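Local coordinates for beta-ketoacyl-[acyl-carrier-protein] synthase FabY (Pseudomonas aeruginosa, PDB 4CW4), which catalyses the first condensation of fatty acid biosynthesis, joining acetyl-CoA to malonyl-[acyl-carrier-protein] to give acetoacetyl-[acyl-carrier-protein], at residues A330-E341 and R350-F361. Residues are numbered along the deposited sequence; the frame is centred on the assembly and turned at random.
Sequences ALATEEGLRLIE and RASRPFGENCGF
Leu331 lays CD2 over one face of the Phe361 ring, a CH-pi contact 3.5 Å from the ring centroid and 15° off its normal, while Ala330 CB touches the rim at CE2. The guanidinium of Arg353 carries Ile340 CG2 over one face, near NH1, and a water in its plane at the edge; that water accepts from Arg353 NH2 and donates to Glu341 OE2, joining the two charges indirectly. Glu341 OE2 also accepts from Asp347 N. In this thiolase-fold ketosynthase the backbones meet in a single beta bridge between Leu331 and Phe361: Phe361 N donates to Ala330 O (2.9 Å), and Ala332 N to Phe361 O (3.0 Å). Gly360 suits its place because a CB would collide with Leu331 and Ala332 and because its backbone angles call for glycine. Chi1 of 79° sets Phe361 CG between the backbone N and the carbonyl carbon, which turns the ring back to Leu331 although its CB points away; the ring also meets His477, a predicted active-site residue, and lies near Cys286, an inferred active-site residue, which places this bridge beside the active site. Farther along, the small, polarisable sulfur of Cys359 fits against helix 334-341 where Gly336 has no side chain, flanked by Leu337 CD2. Ile340 divides its branches, CD1 reaching Cys359 SG (3.6 Å) and CG2 the Arg353 guanidinium, whereas Leu337 CD1 packs against Ala351 CB. The helix is capped by Thr333, whose OG1 accepts from Gly336 N at 2.8 Å. A second water ties its start to the loop, accepting from Thr333 N and donating to Cys359 O at 2.8 Å.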
loop_
_atom_site.group_PDB
_atom_site.type_symbol
_atom_site.label_atom_id
_atom_site.label_comp_id
_atom_site.label_asym_id
_atom_site.label_seq_id
_atom_site.Cartn_x
_atom_site.Cartn_y
_atom_site.Cartn_z
ATOM N N ALA A 330 15.816 12.007 10.471
ATOM C CA ALA A 330 15.585 10.616 10.885
ATOM C C ALA A 330 16.796 9.712 10.805
ATOM O O ALA A 330 16.818 8.670 11.469
ATOM C CB ALA A 330 14.459 10.016 10.062
ATOM N N LEU A 331 17.777 10.058 9.965
ATOM C CA LEU A 331 18.902 9.158 9.681
ATOM C C LEU A 331 20.161 9.545 10.421
ATOM O O LEU A 331 20.373 10.713 10.722
ATOM C CB LEU A 331 19.229 9.133 8.193
ATOM C CG LEU A 331 18.076 8.764 7.248
ATOM C CD1 LEU A 331 18.585 8.754 5.815
ATOM C CD2 LEU A 331 17.436 7.424 7.625
ATOM N N ALA A 332 21.002 8.546 10.689
ATOM C CA ALA A 332 22.337 8.789 11.228
ATOM C C ALA A 332 23.211 9.412 10.148
ATOM O O ALA A 332 23.467 8.795 9.120
ATOM C CB ALA A 332 22.955 7.492 11.685
ATOM N N THR A 333 23.691 10.625 10.400
ATOM C CA THR A 333 24.584 11.301 9.459
ATOM C C THR A 333 26.045 11.102 9.860
ATOM O O THR A 333 26.347 10.712 10.986
ATOM C CB THR A 333 24.325 12.805 9.463
ATOM O OG1 THR A 333 24.721 13.346 10.724
ATOM C CG2 THR A 333 22.850 13.118 9.194
ATOM N N GLU A 334 26.957 11.358 8.934
ATOM C CA GLU A 334 28.368 11.341 9.283
ATOM C C GLU A 334 28.660 12.300 10.444
ATOM O O GLU A 334 29.355 11.945 11.390
ATOM C CB GLU A 334 29.225 11.685 8.069
ATOM C CG GLU A 334 30.720 11.754 8.350
ATOM C CD GLU A 334 31.517 11.884 7.072
ATOM O OE1 GLU A 334 31.302 12.876 6.332
ATOM O OE2 GLU A 334 32.359 10.998 6.809
ATOM N N GLU A 335 28.118 13.510 10.403
ATOM C CA GLU A 335 28.368 14.436 11.495
ATOM C C GLU A 335 27.812 13.928 12.824
ATOM O O GLU A 335 28.438 14.108 13.868
ATOM C CB GLU A 335 27.813 15.821 11.178
ATOM C CG GLU A 335 28.655 16.597 10.183
ATOM C CD GLU A 335 30.114 16.791 10.628
ATOM O OE1 GLU A 335 30.391 16.987 11.832
ATOM O OE2 GLU A 335 30.989 16.736 9.756
ATOM N N GLY A 336 26.650 13.279 12.786
ATOM C CA GLY A 336 26.069 12.721 13.995
ATOM C C GLY A 336 26.978 11.673 14.607
ATOM O O GLY A 336 27.218 11.660 15.810
ATOM N N LEU A 337 27.510 10.791 13.770
ATOM C CA LEU A 337 28.396 9.755 14.253
ATOM C C LEU A 337 29.730 10.318 14.739
ATOM O O LEU A 337 30.332 9.786 15.673
ATOM C CB LEU A 337 28.610 8.693 13.174
ATOM C CG LEU A 337 27.346 7.906 12.805
ATOM C CD1 LEU A 337 27.547 7.138 11.507
ATOM C CD2 LEU A 337 26.953 6.950 13.948
ATOM N N ARG A 338 30.200 11.393 14.113
ATOM C CA ARG A 338 31.427 12.044 14.567
ATOM C C ARG A 338 31.283 12.526 16.002
ATOM O O ARG A 338 32.234 12.477 16.779
ATOM C CB ARG A 338 31.770 13.216 13.650
ATOM C CG ARG A 338 32.371 12.780 12.332
ATOM C CD ARG A 338 32.654 13.983 11.431
ATOM N NE ARG A 338 33.501 13.626 10.293
ATOM C CZ ARG A 338 33.645 14.369 9.199
ATOM N NH1 ARG A 338 33.006 15.531 9.084
ATOM N NH2 ARG A 338 34.447 13.964 8.222
ATOM N N LEU A 339 30.095 12.997 16.352
ATOM C CA LEU A 339 29.840 13.480 17.706
ATOM C C LEU A 339 29.858 12.327 18.694
ATOM O O LEU A 339 30.405 12.463 19.785
ATOM C CB LEU A 339 28.495 14.205 17.780
ATOM C CG LEU A 339 28.456 15.601 17.164
ATOM C CD1 LEU A 339 27.049 16.165 17.188
ATOM C CD2 LEU A 339 29.392 16.551 17.896
ATOM N N ILE A 340 29.259 11.198 18.317
ATOM C CA ILE A 340 29.236 10.033 19.192
ATOM C C ILE A 340 30.642 9.471 19.400
ATOM O O ILE A 340 31.007 9.099 20.517
ATOM C CB ILE A 340 28.291 8.952 18.646
ATOM C CG1 ILE A 340 26.847 9.430 18.790
ATOM C CG2 ILE A 340 28.451 7.604 19.407
ATOM C CD1 ILE A 340 25.880 8.654 17.987
ATOM N N GLU A 341 31.433 9.431 18.334
ATOM C CA GLU A 341 32.763 8.842 18.404
ATOM C C GLU A 341 33.817 9.823 18.894
ATOM O O GLU A 341 34.875 9.413 19.369
ATOM C CB GLU A 341 33.177 8.307 17.035
ATOM C CG GLU A 341 32.403 7.074 16.608
ATOM C CD GLU A 341 33.073 6.348 15.466
ATOM O OE1 GLU A 341 34.281 6.070 15.553
ATOM O OE2 GLU A 341 32.395 6.070 14.479
ATOM N N ARG A 350 29.301 0.831 12.422
ATOM C CA ARG A 350 28.593 0.993 13.694
ATOM C C ARG A 350 27.587 2.143 13.593
ATOM O O ARG A 350 27.238 2.768 14.596
ATOM C CB ARG A 350 29.584 1.225 14.828
ATOM C CG ARG A 350 30.489 0.017 15.064
ATOM C CD ARG A 350 31.539 0.285 16.118
ATOM N NE ARG A 350 30.951 0.533 17.425
ATOM C CZ ARG A 350 31.611 0.922 18.504
ATOM N NH1 ARG A 350 32.920 1.121 18.459
ATOM N NH2 ARG A 350 30.947 1.133 19.634
ATOM N N ALA A 351 27.079 2.405 12.391
ATOM C CA ALA A 351 26.124 3.504 12.240
ATOM C C ALA A 351 24.828 3.242 13.007
ATOM O O ALA A 351 24.167 4.180 13.450
ATOM C CB ALA A 351 25.817 3.764 10.787
ATOM N N SER A 352 24.479 1.969 13.139
ATOM C CA SER A 352 23.234 1.558 13.777
ATOM C C SER A 352 23.510 0.972 15.162
ATOM O O SER A 352 24.079 -0.120 15.298
ATOM C CB SER A 352 22.500 0.564 12.893
ATOM O OG SER A 352 21.196 0.332 13.399
ATOM N N ARG A 353 23.098 1.735 16.175
ATOM C CA ARG A 353 23.431 1.508 17.584
ATOM C C ARG A 353 22.168 1.484 18.461
ATOM O O ARG A 353 21.962 2.380 19.284
ATOM C CB ARG A 353 24.354 2.650 18.057
ATOM C CG ARG A 353 25.753 2.588 17.468
ATOM C CD ARG A 353 26.422 3.973 17.496
ATOM N NE ARG A 353 27.813 4.006 17.046
ATOM C CZ ARG A 353 28.880 3.987 17.843
ATOM N NH1 ARG A 353 28.742 3.885 19.167
ATOM N NH2 ARG A 353 30.098 4.066 17.312
ATOM N N PRO A 354 21.260 0.533 18.210
ATOM C CA PRO A 354 20.033 0.450 19.021
ATOM C C PRO A 354 20.338 0.457 20.522
ATOM O O PRO A 354 21.205 -0.276 20.962
ATOM C CB PRO A 354 19.423 -0.895 18.600
ATOM C CG PRO A 354 20.016 -1.192 17.260
ATOM C CD PRO A 354 21.414 -0.618 17.315
ATOM N N PHE A 355 19.627 1.296 21.267
ATOM C CA PHE A 355 19.725 1.389 22.725
ATOM C C PHE A 355 21.047 1.928 23.261
ATOM O O PHE A 355 21.205 2.029 24.467
ATOM C CB PHE A 355 19.330 0.064 23.388
ATOM C CG PHE A 355 17.917 -0.332 23.062
ATOM C CD1 PHE A 355 16.844 0.370 23.585
ATOM C CD2 PHE A 355 17.672 -1.355 22.181
ATOM C CE1 PHE A 355 15.553 0.052 23.223
ATOM C CE2 PHE A 355 16.384 -1.698 21.832
ATOM C CZ PHE A 355 15.317 -1.001 22.363
ATOM N N GLY A 356 21.962 2.318 22.367
ATOM C CA GLY A 356 23.184 2.979 22.762
ATOM C C GLY A 356 23.121 4.464 22.507
ATOM O O GLY A 356 22.099 4.967 22.072
ATOM N N GLU A 357 24.207 5.170 22.805
ATOM C CA GLU A 357 24.382 6.506 22.238
ATOM C C GLU A 357 24.165 6.374 20.725
ATOM O O GLU A 357 24.763 5.518 20.072
ATOM C CB GLU A 357 25.759 7.079 22.554
ATOM C CG GLU A 357 26.043 7.228 24.043
ATOM C CD GLU A 357 25.110 8.207 24.724
ATOM O OE1 GLU A 357 24.759 9.230 24.099
ATOM O OE2 GLU A 357 24.716 7.944 25.885
ATOM N N ASN A 358 23.278 7.190 20.172
ATOM C CA ASN A 358 22.889 7.023 18.778
ATOM C C ASN A 358 22.316 8.308 18.203
ATOM O O ASN A 358 22.185 9.312 18.924
ATOM C CB ASN A 358 21.962 5.795 18.583
ATOM C CG ASN A 358 20.661 5.881 19.360
ATOM O OD1 ASN A 358 20.163 6.969 19.656
ATOM N ND2 ASN A 358 20.058 4.717 19.639
ATOM N N CYS A 359 22.033 8.304 16.901
ATOM C CA CYS A 359 21.697 9.554 16.223
ATOM C C CYS A 359 20.901 9.377 14.933
ATOM O O CYS A 359 20.998 10.200 14.019
ATOM C CB CYS A 359 22.978 10.335 15.946
ATOM S SG CYS A 359 24.203 9.456 14.923
ATOM N N GLY A 360 20.054 8.351 14.887
ATOM C CA GLY A 360 19.157 8.158 13.756
ATOM C C GLY A 360 19.324 6.786 13.135
ATOM O O GLY A 360 20.343 6.108 13.336
ATOM N N PHE A 361 18.323 6.379 12.362
ATOM C CA PHE A 361 18.348 5.060 11.775
ATOM C C PHE A 361 19.197 5.018 10.505
ATOM O O PHE A 361 19.595 6.054 9.957
ATOM C CB PHE A 361 16.924 4.463 11.624
ATOM C CG PHE A 361 16.095 4.949 10.449
ATOM C CD1 PHE A 361 16.193 4.354 9.207
ATOM C CD2 PHE A 361 15.112 5.889 10.643
ATOM C CE1 PHE A 361 15.389 4.724 8.161
ATOM C CE2 PHE A 361 14.285 6.279 9.579
ATOM C CZ PHE A 361 14.441 5.686 8.344
HETATM O O HOH W 1 22.800 11.943 12.859
HETATM O O HOH W 2 30.172 4.815 14.462
#